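Local structure of PpBBE-like 1 D396N (Physcomitrella patens subsp. patens, 6EO5) at residues A114-G119 against F211-H216; K103-N108 against L127-A132; F163-D168 against T382-R387; V52-V57 against V97-F102. The protein is a variant of a berberine bridge enzyme-like flavoprotein, bi-covalently linked to FAD, that oxidises cellobiose in its native form. One frame throughout, in Å; residues are numbered along the deposited sequence.

Contact 1: A114-G119 against F211-H216; sequences AVVGAG and FTFRVH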
loop_
_atom_site.group_PDB
_atom_site.type_symbol
_atom_site.label_atom_id
_atom_site.label_comp_id
_atom_site.label_asym_id
_atom_site.label_seq_id
_atom_site.Cartn_x
_atom_site.Cartn_y
_atom_site.Cartn_z
ATOM N N ALA A 114 -13.750 14.376 0.495
ATOM C CA ALA A 114 -13.972 13.904 1.852
ATOM C C ALA A 114 -12.733 14.212 2.674
ATOM O O ALA A 114 -11.625 14.295 2.138
ATOM C CB ALA A 114 -14.291 12.403 1.895
ATOM N N VAL A 115 -12.929 14.394 3.979
ATOM C CA VAL A 115 -11.835 14.606 4.921
ATOM C C VAL A 115 -11.667 13.328 5.724
ATOM O O VAL A 115 -12.634 12.828 6.311
ATOM C CB VAL A 115 -12.097 15.802 5.846
ATOM C CG1 VAL A 115 -11.031 15.856 6.928
ATOM C CG2 VAL A 115 -12.113 17.083 5.051
ATOM N N VAL A 116 -10.447 12.792 5.745
ATOM C CA VAL A 116 -10.147 11.530 6.415
ATOM C C VAL A 116 -8.971 11.748 7.354
ATOM O O VAL A 116 -7.947 12.308 6.951
ATOM C CB VAL A 116 -9.839 10.409 5.403
ATOM C CG1 VAL A 116 -9.602 9.096 6.104
ATOM C CG2 VAL A 116 -10.978 10.274 4.424
ATOM N N GLY A 117 -9.124 11.323 8.608
ATOM C CA GLY A 117 -8.026 11.399 9.553
ATOM C C GLY A 117 -7.026 10.271 9.368
ATOM O O GLY A 117 -7.370 9.172 8.946
ATOM N N ALA A 118 -5.766 10.542 9.723
ATOM C CA ALA A 118 -4.669 9.642 9.382
ATOM C C ALA A 118 -4.718 8.317 10.138
ATOM O O ALA A 118 -3.880 7.438 9.903
ATOM C CB ALA A 118 -3.329 10.328 9.627
ATOM N N GLY A 119 -5.697 8.144 11.025
ATOM C CA GLY A 119 -5.841 6.916 11.775
ATOM C C GLY A 119 -6.773 5.886 11.178
ATOM O O GLY A 119 -6.887 4.782 11.723
ATOM N N PHE A 211 -6.084 13.788 5.815
ATOM C CA PHE A 211 -6.118 13.823 4.364
ATOM C C PHE A 211 -7.416 14.459 3.878
ATOM O O PHE A 211 -8.462 14.355 4.527
ATOM C CB PHE A 211 -6.043 12.415 3.773
ATOM C CG PHE A 211 -4.734 11.741 3.949
ATOM C CD1 PHE A 211 -3.742 11.886 2.993
ATOM C CD2 PHE A 211 -4.500 10.928 5.043
ATOM C CE1 PHE A 211 -2.529 11.258 3.133
ATOM C CE2 PHE A 211 -3.277 10.285 5.197
ATOM C CZ PHE A 211 -2.290 10.451 4.237
ATOM N N THR A 212 -7.355 15.083 2.707
ATOM C CA THR A 212 -8.550 15.443 1.952
ATOM C C THR A 212 -8.479 14.748 0.602
ATOM O O THR A 212 -7.559 15.013 -0.182
ATOM C CB THR A 212 -8.683 16.953 1.759
ATOM O OG1 THR A 212 -8.745 17.590 3.038
ATOM C CG2 THR A 212 -9.954 17.257 1.005
ATOM N N PHE A 213 -9.457 13.878 0.333
ATOM C CA PHE A 213 -9.482 13.023 -0.848
ATOM C C PHE A 213 -10.541 13.472 -1.843
ATOM O O PHE A 213 -11.638 13.877 -1.455
ATOM C CB PHE A 213 -9.757 11.565 -0.476
ATOM C CG PHE A 213 -8.608 10.885 0.194
ATOM C CD1 PHE A 213 -7.474 10.547 -0.534
ATOM C CD2 PHE A 213 -8.655 10.579 1.546
ATOM C CE1 PHE A 213 -6.409 9.913 0.065
ATOM C CE2 PHE A 213 -7.592 9.942 2.157
ATOM C CZ PHE A 213 -6.463 9.608 1.415
ATOM N N ARG A 214 -10.192 13.401 -3.125
ATOM C CA ARG A 214 -11.192 13.349 -4.182
ATOM C C ARG A 214 -11.897 11.999 -4.109
ATOM O O ARG A 214 -11.239 10.961 -3.974
ATOM C CB ARG A 214 -10.529 13.537 -5.548
ATOM C CG ARG A 214 -11.453 13.343 -6.729
ATOM C CD ARG A 214 -12.390 14.547 -6.871
ATOM N NE ARG A 214 -11.641 15.780 -7.141
ATOM C CZ ARG A 214 -12.025 16.995 -6.755
ATOM N NH1 ARG A 214 -13.148 17.140 -6.059
ATOM N NH2 ARG A 214 -11.281 18.059 -7.049
ATOM N N VAL A 215 -13.230 12.004 -4.149
ATOM C CA VAL A 215 -14.007 10.772 -4.051
ATOM C C VAL A 215 -14.754 10.553 -5.362
ATOM O O VAL A 215 -14.855 11.447 -6.201
ATOM C CB VAL A 215 -14.966 10.769 -2.845
ATOM C CG1 VAL A 215 -14.171 10.899 -1.545
ATOM C CG2 VAL A 215 -16.021 11.867 -2.968
ATOM N N HIS A 216 -15.254 9.325 -5.547
ATOM C CA HIS A 216 -15.838 8.893 -6.815
ATOM C C HIS A 216 -17.141 8.128 -6.605
ATOM O O HIS A 216 -17.240 7.285 -5.707
ATOM C CB HIS A 216 -14.860 8.024 -7.607
ATOM C CG HIS A 216 -13.524 8.667 -7.802
ATOM N ND1 HIS A 216 -13.191 9.363 -8.943
ATOM C CD2 HIS A 216 -12.445 8.746 -6.984
ATOM C CE1 HIS A 216 -11.961 9.830 -8.827
ATOM N NE2 HIS A 216 -11.487 9.472 -7.647
#
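Ala114 faces Phe213 and Val116 faces Phe211 as two hydrogen-bonded pairs of an antiparallel ladder, with Val115 and Thr212 as the non-hydrogen-bonded pair between them. Each outer pair is tied by two backbone bonds. Ala114 N gives to Phe213 O at 2.9 Å, and Phe213 N answers to Ala114 O; Val116 N gives to Phe211 O at 2.8 Å, and Phe211 N returns to Val116 O. In the middle, CA-H...O contacts fill in, with Thr212 CA 3.3 Å from Ala114 O and Val115 CA 3.4 Å from Phe211 O. The two short strands run 140° apart, so the ladder is clearly twisted.

The apolar contacts lie mostly on the face that carries Ala114, Val116, Phe211 and Phe213. With chi1 at -177°, Val116 CG2 lies anti to the carbonyl carbon and beside the backbone N, which places it at the rim of the Phe213 ring, 3.7 Å from Phe213 CD2, with Val116 CB in the ring plane. Farther along, Ala114 CB meets Val215 CG1 at 3.8 Å. On the other face, Val115 CG2 lies 4.0 Å from Thr212 OG1.

Helix 122-133 covers Ala114 and Val116 through Leu129 and Leu125, while helix 147-153 packs on both phenylalanines. Strands 105-108 and 170-176 flank the pair in the sheet, and Ala118, just past the strand end, touches the bound FAD.

Contact 2: K103-N108 against L127-A132; sequences KQFSYN and LALWNA
The Phe105 ring takes Ala128 CB over one face, 3.7 Å from the ring centroid and 14° off the normal, a CH-pi contact displaced somewhat toward the rim. Two more side chains of the helix meet the same ring at its edge: Leu129 CD2 stands 3.7 Å from Phe105 CE1, and Ala132 CB is 4.0 Å from Phe105 CE2. The phenylalanine therefore lies flat against one alanine while its rim touches the residues at the next position and one turn on. A chi1 of -179°, which sets CG anti to the backbone N, carries the ring out to the helix.

Tyr107 points the same way from the strand and meets the later end of the segment. Its CD2 is 3.9 Å from Ala132 CB and 3.7 Å from Ala132 O, the oxygen approaching the ring obliquely. No hydrogen bond crosses here; apolar and ring contacts join the two parts. Ala128 and Ala132 are one helical turn apart, and their small methyls let the aromatic rings come close, with the helix and strand axes 9.2 Å apart.

Leu129 also reaches inward to Ala114 and Val135. Strands 105-108 and 113-117 form a beta hairpin, followed directly by helix 122-133, which folds back over it: a beta-beta-alpha unit within the FAD-binding domain of this VAO-type flavoprotein.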
loop_
_atom_site.group_PDB
_atom_site.type_symbol
_atom_site.label_atom_id
_atom_site.label_comp_id
_atom_site.label_asym_id
_atom_site.label_seq_id
_atom_site.Cartn_x
_atom_site.Cartn_y
_atom_site.Cartn_z
ATOM N N LYS A 103 -9.674 9.947 13.592
ATOM C CA LYS A 103 -10.712 9.331 12.772
ATOM C C LYS A 103 -11.728 10.359 12.280
ATOM O O LYS A 103 -12.896 10.029 12.054
ATOM C CB LYS A 103 -11.413 8.210 13.537
ATOM C CG LYS A 103 -10.462 7.159 14.088
ATOM C CD LYS A 103 -10.518 5.856 13.312
ATOM C CE LYS A 103 -9.407 4.900 13.762
ATOM N NZ LYS A 103 -9.850 3.809 14.679
ATOM N N GLN A 104 -11.297 11.608 12.095
ATOM C CA GLN A 104 -12.217 12.631 11.626
ATOM C C GLN A 104 -12.705 12.291 10.221
ATOM O O GLN A 104 -11.921 11.893 9.355
ATOM C CB GLN A 104 -11.562 14.022 11.669
ATOM C CG GLN A 104 -10.303 14.235 10.839
ATOM C CD GLN A 104 -9.001 13.987 11.622
ATOM O OE1 GLN A 104 -8.900 13.048 12.425
ATOM N NE2 GLN A 104 -8.003 14.833 11.382
ATOM N N PHE A 105 -14.019 12.399 10.013
ATOM C CA PHE A 105 -14.629 12.079 8.730
ATOM C C PHE A 105 -15.662 13.136 8.368
ATOM O O PHE A 105 -16.395 13.618 9.235
ATOM C CB PHE A 105 -15.285 10.684 8.753
ATOM C CG PHE A 105 -15.903 10.284 7.440
ATOM C CD1 PHE A 105 -15.132 9.705 6.441
ATOM C CD2 PHE A 105 -17.250 10.493 7.200
ATOM C CE1 PHE A 105 -15.696 9.341 5.222
ATOM C CE2 PHE A 105 -17.825 10.128 5.986
ATOM C CZ PHE A 105 -17.051 9.559 4.996
ATOM N N SER A 106 -15.704 13.502 7.091
ATOM C CA SER A 106 -16.761 14.352 6.563
ATOM C C SER A 106 -16.745 14.248 5.042
ATOM O O SER A 106 -15.675 14.158 4.439
ATOM C CB SER A 106 -16.602 15.808 7.013
ATOM O OG SER A 106 -15.500 16.430 6.384
ATOM N N TYR A 107 -17.933 14.236 4.439
ATOM C CA TYR A 107 -18.113 14.094 2.998
ATOM C C TYR A 107 -18.767 15.360 2.462
ATOM O O TYR A 107 -19.746 15.844 3.034
ATOM C CB TYR A 107 -18.968 12.853 2.676
ATOM C CG TYR A 107 -19.524 12.786 1.263
ATOM C CD1 TYR A 107 -18.711 13.005 0.158
ATOM C CD2 TYR A 107 -20.868 12.475 1.035
ATOM C CE1 TYR A 107 -19.221 12.946 -1.134
ATOM C CE2 TYR A 107 -21.386 12.408 -0.258
ATOM C CZ TYR A 107 -20.559 12.644 -1.334
ATOM O OH TYR A 107 -21.054 12.588 -2.617
ATOM N N ASN A 108 -18.216 15.908 1.386
ATOM C CA ASN A 108 -18.773 17.086 0.728
ATOM C C ASN A 108 -19.333 16.639 -0.619
ATOM O O ASN A 108 -18.583 16.459 -1.585
ATOM C CB ASN A 108 -17.713 18.170 0.574
ATOM C CG ASN A 108 -18.270 19.454 -0.008
ATOM O OD1 ASN A 108 -19.188 19.440 -0.830
ATOM N ND2 ASN A 108 -17.710 20.579 0.414
ATOM N N LEU A 127 -16.796 1.805 4.451
ATOM C CA LEU A 127 -18.140 1.834 5.008
ATOM C C LEU A 127 -18.616 3.270 5.198
ATOM O O LEU A 127 -19.742 3.618 4.818
ATOM C CB LEU A 127 -18.153 1.071 6.332
ATOM C CG LEU A 127 -19.517 0.636 6.852
ATOM C CD1 LEU A 127 -20.384 0.145 5.699
ATOM C CD2 LEU A 127 -19.345 -0.449 7.893
ATOM N N ALA A 128 -17.757 4.124 5.765
ATOM C CA ALA A 128 -18.132 5.521 5.973
ATOM C C ALA A 128 -18.443 6.213 4.653
ATOM O O ALA A 128 -19.422 6.963 4.554
ATOM C CB ALA A 128 -17.026 6.261 6.718
ATOM N N LEU A 129 -17.617 5.979 3.629
ATOM C CA LEU A 129 -17.812 6.650 2.345
ATOM C C LEU A 129 -19.024 6.104 1.596
ATOM O O LEU A 129 -19.670 6.839 0.840
ATOM C CB LEU A 129 -16.551 6.517 1.486
ATOM C CG LEU A 129 -15.364 7.414 1.859
ATOM C CD1 LEU A 129 -14.103 6.970 1.120
ATOM C CD2 LEU A 129 -15.675 8.865 1.544
ATOM N N TRP A 130 -19.337 4.821 1.783
ATOM C CA TRP A 130 -20.516 4.240 1.146
ATOM C C TRP A 130 -21.796 4.772 1.786
ATOM O O TRP A 130 -22.698 5.266 1.092
ATOM C CB TRP A 130 -20.443 2.717 1.250
ATOM C CG TRP A 130 -21.622 2.004 0.694
ATOM C CD1 TRP A 130 -22.542 1.288 1.393
ATOM C CD2 TRP A 130 -22.004 1.917 -0.686
ATOM N NE1 TRP A 130 -23.476 0.763 0.539
ATOM C CE2 TRP A 130 -23.173 1.133 -0.744
ATOM C CE3 TRP A 130 -21.473 2.429 -1.876
ATOM C CZ2 TRP A 130 -23.826 0.840 -1.945
ATOM C CZ3 TRP A 130 -22.129 2.141 -3.079
ATOM C CH2 TRP A 130 -23.298 1.354 -3.099
ATOM N N ASN A 131 -21.875 4.688 3.121
ATOM C CA ASN A 131 -23.020 5.202 3.859
ATOM C C ASN A 131 -23.228 6.690 3.619
ATOM O O ASN A 131 -24.366 7.160 3.556
ATOM C CB ASN A 131 -22.838 4.933 5.352
ATOM C CG ASN A 131 -22.950 3.453 5.708
ATOM O OD1 ASN A 131 -23.487 2.649 4.947
ATOM N ND2 ASN A 131 -22.435 3.089 6.880
ATOM N N ALA A 132 -22.147 7.459 3.496
ATOM C CA ALA A 132 -22.304 8.909 3.412
ATOM C C ALA A 132 -22.901 9.337 2.082
ATOM O O ALA A 132 -23.701 10.275 2.043
ATOM C CB ALA A 132 -20.969 9.612 3.639
#

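Contact 3: F163-D168 against T382-R387; sequences FGLVTD and TAFIHR
Arg387 grips the Asp168 carboxylate end-on with two nitrogens, one to each oxygen. Arg387 NH2 gives to Asp168 OD1 at 2.7 Å; Arg387 NH1 gives to Asp168 OD2 at 3.0 Å, nearly straight at 170°, with a weak extra bond from NH1 to OD1. Both oxygens use their syn lone pairs, and the two flat groups are only 20° from coplanar. Asp168 OD2 has a second donor: Leu165 N reaches it at 3.2 Å from the anti side, tying the carboxylate back to its own segment, three residues earlier.

The guanidinium is also held by its own loop. Arg387 NH2 gives to Thr382 OG1 at 3.0 Å, in the guanidinium plane, while Arg387 NE gives to Phe384 O at 3.2 Å from above the carbonyl plane. NH1 has a further acceptor in Ile374 O. A bend at chi2 (-72°) helps turn the arginine back over its loop, and the carboxylate probably balances the charge of this buried group.

The salt bridge thus joins the loop between helix 160-163 and strand 170-176, in the FAD-binding part, to the loop between strands 361-367 and 391-398 of the seven-stranded antiparallel sheet, consistent with the substrate domain of this family.

Phe384 forms the apolar floor. Leu165 CD1 sits over one face, 3.7 Å from the ring centroid, with His386 CD2 over the opposite face. Phe384 CD1 in turn lies over the centre of the guanidinium. Thr167 CG2 stands 4.3 Å from Phe384 CB, and Thr167 OG1 is bonded to Ala151 O of helix 147-153.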
loop_
_atom_site.group_PDB
_atom_site.type_symbol
_atom_site.label_atom_id
_atom_site.label_comp_id
_atom_site.label_asym_id
_atom_site.label_seq_id
_atom_site.Cartn_x
_atom_site.Cartn_y
_atom_site.Cartn_z
ATOM N N PHE A 163 -10.147 5.194 -11.493
ATOM C CA PHE A 163 -10.133 6.360 -10.613
ATOM C C PHE A 163 -8.738 6.814 -10.186
ATOM O O PHE A 163 -8.628 7.842 -9.502
ATOM C CB PHE A 163 -10.957 6.083 -9.344
ATOM C CG PHE A 163 -12.391 5.685 -9.605
ATOM C CD1 PHE A 163 -13.106 6.230 -10.671
ATOM C CD2 PHE A 163 -13.026 4.772 -8.771
ATOM C CE1 PHE A 163 -14.422 5.870 -10.895
ATOM C CE2 PHE A 163 -14.352 4.410 -8.988
ATOM C CZ PHE A 163 -15.047 4.957 -10.051
ATOM N N GLY A 164 -7.681 6.076 -10.549
ATOM C CA GLY A 164 -6.316 6.406 -10.175
ATOM C C GLY A 164 -5.873 5.675 -8.921
ATOM O O GLY A 164 -6.579 4.830 -8.363
ATOM N N LEU A 165 -4.656 5.999 -8.482
ATOM C CA LEU A 165 -4.158 5.513 -7.202
ATOM C C LEU A 165 -4.709 6.377 -6.073
ATOM O O LEU A 165 -5.135 7.512 -6.285
ATOM C CB LEU A 165 -2.624 5.536 -7.160
ATOM C CG LEU A 165 -1.847 4.845 -8.286
ATOM C CD1 LEU A 165 -0.394 5.285 -8.270
ATOM C CD2 LEU A 165 -1.953 3.322 -8.205
ATOM N N VAL A 166 -4.687 5.829 -4.854
ATOM C CA VAL A 166 -5.055 6.627 -3.686
ATOM C C VAL A 166 -4.251 7.916 -3.663
ATOM O O VAL A 166 -4.799 9.011 -3.474
ATOM C CB VAL A 166 -4.850 5.825 -2.392
ATOM C CG1 VAL A 166 -5.295 6.630 -1.202
ATOM C CG2 VAL A 166 -5.610 4.537 -2.465
ATOM N N THR A 167 -2.937 7.806 -3.885
ATOM C CA THR A 167 -2.081 8.983 -3.831
ATOM C C THR A 167 -2.497 10.001 -4.885
ATOM O O THR A 167 -2.422 11.208 -4.643
ATOM C CB THR A 167 -0.595 8.566 -3.964
ATOM O OG1 THR A 167 0.230 9.428 -3.168
ATOM C CG2 THR A 167 -0.095 8.588 -5.415
ATOM N N ASP A 168 -3.012 9.540 -6.026
ATOM C CA ASP A 168 -3.483 10.438 -7.071
ATOM C C ASP A 168 -4.713 11.233 -6.658
ATOM O O ASP A 168 -5.097 12.171 -7.371
ATOM C CB ASP A 168 -3.820 9.643 -8.334
ATOM C CG ASP A 168 -2.592 9.191 -9.101
ATOM O OD1 ASP A 168 -1.586 9.931 -9.101
ATOM O OD2 ASP A 168 -2.653 8.100 -9.721
ATOM N N THR A 382 4.207 14.071 -9.567
ATOM C CA THR A 382 4.099 13.443 -8.257
ATOM C C THR A 382 5.391 12.711 -7.937
ATOM O O THR A 382 6.178 12.370 -8.821
ATOM C CB THR A 382 2.911 12.458 -8.157
ATOM O OG1 THR A 382 3.145 11.319 -8.996
ATOM C CG2 THR A 382 1.590 13.139 -8.551
ATOM N N ALA A 383 5.596 12.482 -6.643
ATOM C CA ALA A 383 6.697 11.643 -6.202
ATOM C C ALA A 383 6.538 10.195 -6.655
ATOM O O ALA A 383 7.509 9.436 -6.593
ATOM C CB ALA A 383 6.822 11.708 -4.679
ATOM N N PHE A 384 5.350 9.788 -7.098
ATOM C CA PHE A 384 5.131 8.438 -7.603
ATOM C C PHE A 384 5.445 8.412 -9.097
ATOM O O PHE A 384 4.769 9.076 -9.890
ATOM C CB PHE A 384 3.696 7.976 -7.336
ATOM C CG PHE A 384 3.481 6.512 -7.571
ATOM C CD1 PHE A 384 3.166 6.040 -8.839
ATOM C CD2 PHE A 384 3.622 5.601 -6.529
ATOM C CE1 PHE A 384 2.979 4.683 -9.068
ATOM C CE2 PHE A 384 3.440 4.239 -6.749
ATOM C CZ PHE A 384 3.106 3.784 -8.025
ATOM N N ILE A 385 6.456 7.630 -9.477
ATOM C CA ILE A 385 7.026 7.693 -10.821
ATOM C C ILE A 385 6.566 6.557 -11.732
ATOM O O ILE A 385 6.718 6.664 -12.958
ATOM C CB ILE A 385 8.574 7.712 -10.764
ATOM C CG1 ILE A 385 9.121 6.375 -10.237
ATOM C CG2 ILE A 385 9.078 8.883 -9.915
ATOM C CD1 ILE A 385 10.635 6.208 -10.417
ATOM N N HIS A 386 6.009 5.484 -11.179
ATOM C CA HIS A 386 5.762 4.261 -11.941
ATOM C C HIS A 386 4.497 4.428 -12.773
ATOM O O HIS A 386 3.423 3.906 -12.463
ATOM C CB HIS A 386 5.684 3.078 -10.988
ATOM C CG HIS A 386 6.711 3.136 -9.905
ATOM N ND1 HIS A 386 8.062 2.984 -10.149
ATOM C CD2 HIS A 386 6.592 3.379 -8.578
ATOM C CE1 HIS A 386 8.728 3.117 -9.015
ATOM N NE2 HIS A 386 7.859 3.352 -8.045
ATOM N N ARG A 387 4.642 5.169 -13.869
ATOM C CA ARG A 387 3.512 5.573 -14.693
ATOM C C ARG A 387 3.556 4.957 -16.085
ATOM O O ARG A 387 2.830 5.418 -16.974
ATOM C CB ARG A 387 3.466 7.097 -14.800
ATOM C CG ARG A 387 3.509 7.806 -13.464
ATOM C CD ARG A 387 2.201 7.639 -12.746
ATOM N NE ARG A 387 2.110 8.515 -11.582
ATOM C CZ ARG A 387 1.027 8.599 -10.815
ATOM N NH1 ARG A 387 -0.038 7.860 -11.112
ATOM N NH2 ARG A 387 1.009 9.413 -9.764
#

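Contact 4: V52-V57 against V97-F102; sequences VFPTTV and VDMEGF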
loop_
_atom_site.group_PDB
_atom_site.type_symbol
_atom_site.label_atom_id
_atom_site.label_comp_id
_atom_site.label_asym_id
_atom_site.label_seq_id
_atom_site.Cartn_x
_atom_site.Cartn_y
_atom_site.Cartn_z
ATOM N N VAL A 52 2.976 6.575 22.081
ATOM C CA VAL A 52 2.071 7.655 22.436
ATOM C C VAL A 52 0.919 7.634 21.442
ATOM O O VAL A 52 1.120 7.372 20.251
ATOM C CB VAL A 52 2.783 9.029 22.465
ATOM C CG1 VAL A 52 3.478 9.324 21.146
ATOM C CG2 VAL A 52 1.805 10.136 22.828
ATOM N N PHE A 53 -0.299 7.877 21.940
ATOM C CA PHE A 53 -1.531 7.748 21.167
ATOM C C PHE A 53 -2.213 9.108 21.110
ATOM O O PHE A 53 -3.167 9.359 21.859
ATOM C CB PHE A 53 -2.451 6.699 21.780
ATOM C CG PHE A 53 -1.861 5.314 21.795
ATOM C CD1 PHE A 53 -0.938 4.946 22.760
ATOM C CD2 PHE A 53 -2.235 4.374 20.845
ATOM C CE1 PHE A 53 -0.398 3.668 22.775
ATOM C CE2 PHE A 53 -1.694 3.097 20.857
ATOM C CZ PHE A 53 -0.777 2.745 21.824
ATOM N N PRO A 54 -1.749 10.012 20.244
ATOM C CA PRO A 54 -2.367 11.339 20.173
ATOM C C PRO A 54 -3.818 11.241 19.749
ATOM O O PRO A 54 -4.183 10.408 18.912
ATOM C CB PRO A 54 -1.539 12.075 19.113
ATOM C CG PRO A 54 -0.321 11.291 18.942
ATOM C CD PRO A 54 -0.638 9.873 19.292
ATOM N N THR A 55 -4.641 12.104 20.350
ATOM C CA THR A 55 -5.972 12.415 19.846
ATOM C C THR A 55 -6.110 13.860 19.376
ATOM O O THR A 55 -7.154 14.202 18.817
ATOM C CB THR A 55 -7.044 12.128 20.912
ATOM O OG1 THR A 55 -6.807 12.954 22.056
ATOM C CG2 THR A 55 -6.999 10.677 21.348
ATOM N N THR A 56 -5.091 14.707 19.574
ATOM C CA THR A 56 -5.126 16.105 19.157
ATOM C C THR A 56 -3.818 16.485 18.473
ATOM O O THR A 56 -2.768 15.883 18.714
ATOM C CB THR A 56 -5.343 17.071 20.335
ATOM O OG1 THR A 56 -4.131 17.181 21.103
ATOM C CG2 THR A 56 -6.469 16.586 21.231
ATOM N N VAL A 57 -3.894 17.523 17.633
ATOM C CA VAL A 57 -2.692 18.056 16.991
ATOM C C VAL A 57 -1.705 18.548 18.039
ATOM O O VAL A 57 -0.486 18.399 17.888
ATOM C CB VAL A 57 -3.060 19.180 16.005
ATOM C CG1 VAL A 57 -1.806 19.857 15.477
ATOM C CG2 VAL A 57 -3.899 18.641 14.871
ATOM N N VAL A 97 4.502 7.026 17.323
ATOM C CA VAL A 97 3.354 7.921 17.451
ATOM C C VAL A 97 2.188 7.263 16.716
ATOM O O VAL A 97 1.955 7.498 15.530
ATOM C CB VAL A 97 3.668 9.307 16.907
ATOM C CG1 VAL A 97 2.472 10.243 17.113
ATOM C CG2 VAL A 97 4.927 9.834 17.562
ATOM N N ASP A 98 1.443 6.426 17.432
ATOM C CA ASP A 98 0.300 5.721 16.863
ATOM C C ASP A 98 -0.865 6.692 16.680
ATOM O O ASP A 98 -1.373 7.252 17.656
ATOM C CB ASP A 98 -0.084 4.552 17.767
ATOM C CG ASP A 98 -1.193 3.696 17.189
ATOM O OD1 ASP A 98 -2.228 4.239 16.744
ATOM O OD2 ASP A 98 -1.030 2.462 17.188
ATOM N N MET A 99 -1.298 6.878 15.433
ATOM C CA MET A 99 -2.284 7.888 15.079
ATOM C C MET A 99 -3.725 7.367 15.125
ATOM O O MET A 99 -4.608 7.941 14.475
ATOM C CB MET A 99 -1.966 8.452 13.693
ATOM C CG MET A 99 -0.647 9.183 13.646
ATOM S SD MET A 99 -0.684 10.682 14.651
ATOM C CE MET A 99 -1.625 11.776 13.576
ATOM N N GLU A 100 -3.975 6.313 15.907
ATOM C CA GLU A 100 -5.272 5.647 15.929
ATOM C C GLU A 100 -6.416 6.584 16.298
ATOM O O GLU A 100 -7.570 6.333 15.925
ATOM C CB GLU A 100 -5.186 4.502 16.923
ATOM C CG GLU A 100 -6.391 3.648 17.104
ATOM C CD GLU A 100 -6.083 2.533 18.079
ATOM O OE1 GLU A 100 -5.379 2.806 19.090
ATOM O OE2 GLU A 100 -6.506 1.387 17.810
ATOM N N GLY A 101 -6.126 7.657 17.034
ATOM C CA GLY A 101 -7.144 8.576 17.490
ATOM C C GLY A 101 -7.607 9.599 16.484
ATOM O O GLY A 101 -8.489 10.404 16.792
ATOM N N PHE A 102 -7.050 9.600 15.278
ATOM C CA PHE A 102 -7.417 10.579 14.254
ATOM C C PHE A 102 -8.371 9.908 13.270
ATOM O O PHE A 102 -7.954 9.376 12.238
ATOM C CB PHE A 102 -6.177 11.121 13.562
ATOM C CG PHE A 102 -5.401 12.086 14.396
ATOM C CD1 PHE A 102 -4.717 11.653 15.519
ATOM C CD2 PHE A 102 -5.347 13.428 14.056
ATOM C CE1 PHE A 102 -3.992 12.546 16.298
ATOM C CE2 PHE A 102 -4.623 14.332 14.826
ATOM C CZ PHE A 102 -3.948 13.890 15.949
#
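Phe102 slots its ring against the chain from Pro54 to Val57. From CB, which packs near Ala118 N, the side chain turns with CG anti to its carbonyl carbon (chi1 -74°). CD1 and CE1 run beside Pro54, where Phe102 CE1 is 3.4 Å from Pro54 O and 3.8 Å from Pro54 CB. At the tip, Phe102 CZ meets Thr56 O at 3.6 Å, the oxygen lying at the ring edge, and CE2 comes loosely near Val57 CG2. Met99 CE sits over the centre of one face, with Thr55 O on the opposite side.

Behind this, Val52 and Val97 form a parallel pair near the C-terminal ends of strands 50-53 and 95-98, and Asp98 N gives to Val52 O at 3.0 Å. Strand 50-53, helix 57-70 and strand 74-77 make a beta-alpha-beta crossover, with 95-98 lying between the strands. Thr56 is the N-cap of that helix, its OG1 bonded to Gln59 N.

Past strand 95-98 comes a type I turn from Met99 to Phe102, overlapped at its start by an Asx turn, in which Asp98 OD1 accepts from Glu100 N. Asp98 OD2 is salt-bridged to Arg77. Pro54 CG presses on Val97 CG1 at 3.5 Å, and Phe53 CE2 lies 3.8 Å from Asp98 CG.

In the fold
Contact 4 comes first along the chain, in the small mixed sheet of the FAD-binding region; its second segment runs straight into contact 2. Contacts 1 and 2 are close, centres about 8 Å apart, and interlock: strands 105-108 and 113-117 are neighbours in one sheet, and their segments alternate in sequence. Contact 4 lies about 17 Å from contact 1, centre to centre, joined through a probable backbone bond between Gly119 and Phe102. Contact 3 sits about 16 Å from contact 1 and touches it through His216 and Phe163, but is about 27 Å from contact 4. Of the four, it is the one that joins the FAD-binding part to a loop of the later seven-stranded sheet; contacts 1 and 4 each bring a residue to the flavin cofactor.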